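Local coordinates for BIFUNCTIONAL PROTEIN Proline utilization A (PutA) (Corynebacterium freiburgense, PDB 5UX5), which probably oxidises proline to glutamate in two steps, pairing an FAD-dependent proline dehydrogenase with an NAD-dependent aldehyde dehydrogenase in one chain, at residues A[721-726]-A[762-767]. Numbering follows the deposited sequence.
With SO4 (sulfate ion), chain G.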
# COMPACT_ATOMS: atom_id res chain seq x y z
N ALA A 721 14.37 3.57 2.44
CA ALA A 721 15.25 4.70 2.74
C ALA A 721 15.20 5.79 1.67
O ALA A 721 16.17 6.51 1.47
CB ALA A 721 16.69 4.23 2.95
N GLY A 722 14.07 5.94 0.99
CA GLY A 722 13.93 6.89 -0.11
C GLY A 722 14.57 6.47 -1.42
O GLY A 722 14.71 7.32 -2.32
N GLN A 723 14.96 5.20 -1.57
CA GLN A 723 15.73 4.74 -2.73
C GLN A 723 14.78 4.23 -3.82
O GLN A 723 14.90 3.10 -4.31
CB GLN A 723 16.73 3.66 -2.32
CG GLN A 723 17.74 4.07 -1.21
CD GLN A 723 18.66 2.93 -0.79
OE1 GLN A 723 19.85 2.91 -1.11
NE2 GLN A 723 18.11 1.97 -0.06
N LYS A 724 13.85 5.09 -4.21
CA LYS A 724 12.83 4.72 -5.17
C LYS A 724 12.70 5.82 -6.20
O LYS A 724 12.68 7.00 -5.86
CB LYS A 724 11.49 4.45 -4.47
CG LYS A 724 11.42 3.13 -3.69
CD LYS A 724 10.12 3.05 -2.95
CE LYS A 724 9.93 1.76 -2.18
NZ LYS A 724 8.85 1.98 -1.17
N CYS A 725 12.59 5.42 -7.47
CA CYS A 725 12.23 6.37 -8.52
C CYS A 725 10.96 7.14 -8.16
O CYS A 725 10.79 8.30 -8.53
CB CYS A 725 12.05 5.62 -9.84
SG CYS A 725 13.52 4.74 -10.41
N SER A 726 10.07 6.52 -7.39
CA SER A 726 8.78 7.12 -7.05
C SER A 726 8.74 7.82 -5.70
O SER A 726 7.71 8.39 -5.35
CB SER A 726 7.72 6.03 -7.08
OG SER A 726 8.15 4.97 -6.28
N THR A 762 12.27 -0.58 10.46
CA THR A 762 11.20 0.02 9.69
C THR A 762 11.70 1.03 8.67
O THR A 762 10.89 1.49 7.85
CB THR A 762 10.16 0.67 10.63
OG1 THR A 762 10.81 1.43 11.65
CG2 THR A 762 9.35 -0.40 11.31
N MET A 763 12.98 1.41 8.70
CA MET A 763 13.65 2.08 7.58
C MET A 763 15.03 1.47 7.43
O MET A 763 15.87 1.61 8.32
CB MET A 763 13.77 3.59 7.72
CG MET A 763 14.33 4.18 6.44
SD MET A 763 15.17 5.74 6.56
CE MET A 763 13.82 6.77 6.95
N ASN A 764 15.27 0.79 6.30
CA ASN A 764 16.50 0.05 6.07
C ASN A 764 17.67 1.00 5.74
O ASN A 764 17.54 2.23 5.70
CB ASN A 764 16.28 -1.00 4.99
CG ASN A 764 15.43 -0.48 3.82
OD1 ASN A 764 14.19 -0.50 3.85
ND2 ASN A 764 16.11 -0.04 2.78
N GLY A 765 18.84 0.39 5.50
CA GLY A 765 20.03 1.13 5.16
C GLY A 765 20.15 1.37 3.66
O GLY A 765 19.29 0.99 2.87
N LEU A 766 21.24 2.02 3.28
CA LEU A 766 21.48 2.29 1.88
C LEU A 766 22.25 1.15 1.24
O LEU A 766 22.85 0.31 1.92
CB LEU A 766 22.23 3.60 1.69
CG LEU A 766 21.70 4.87 2.34
CD1 LEU A 766 22.78 5.93 2.19
CD2 LEU A 766 20.32 5.35 1.78
N ILE A 767 22.21 1.12 -0.10
CA ILE A 767 22.85 0.06 -0.86
C ILE A 767 24.36 0.18 -0.82
O ILE A 767 25.07 -0.79 -1.10
CB ILE A 767 22.30 0.08 -2.30
CG1 ILE A 767 22.58 -1.25 -3.00
CG2 ILE A 767 22.83 1.28 -3.06
CD1 ILE A 767 21.77 -2.40 -2.37
S SO4 G . 6.94 1.82 -7.25
O1 SO4 G . 6.95 1.21 -5.91
O2 SO4 G . 5.68 2.54 -7.34
O3 SO4 G . 7.11 0.80 -8.31
O4 SO4 G . 8.07 2.73 -7.36
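Q723 OE1 accepts a hydrogen bond from the backbone N of I767 at 3.1 Å. The N-H lies in the carbonyl plane, on a lone pair, with a C=O...N angle of 131°. The bond joins two loops of the aldehyde dehydrogenase fold. Residues 721-726 link helix 706-718 to strand 728-734. Their G-Q-K-C run is consistent with the loop that carries the nucleophilic cysteine in this family. Residues 762-767 lead toward helix 772-779, and the I767 side chain is about 7 Å from the bound NAD.

Q723 sits at the centre of an inverse gamma turn, with a weak bond from K724 N to G722 O. CG stands anti to the carbonyl carbon (chi1 -57°), and the extended chain beyond it carries the amide to the backbone of 765-767. The other end of the amide, NE2, donates to H720 O, so both ends are engaged and the flat group is fixed in its rotation. L766 CD2 packs 3.9 Å from Q723 CD as the two side chains cross obliquely.

A721 faces the 762-767 loop. A721 CB lies 3.5 Å from N764 O and 4.0 Å from L766 CD2. M763 runs past the A721 backbone, with CG 3.8 Å from A721 CA. M763 CG is anti to its own backbone N (chi1 -174°), and the chain stays extended to SD, which lies near the A721 methyl. The bend at chi3 turns CE away from it. This contact is largely buried.

H720, just before A721, holds Q723 NE2 by its carbonyl within its own loop and reaches across with its ring ND1 to N764 ND2. The same N764 ND2 also makes a weak bond to G765 O, 3.3 Å away.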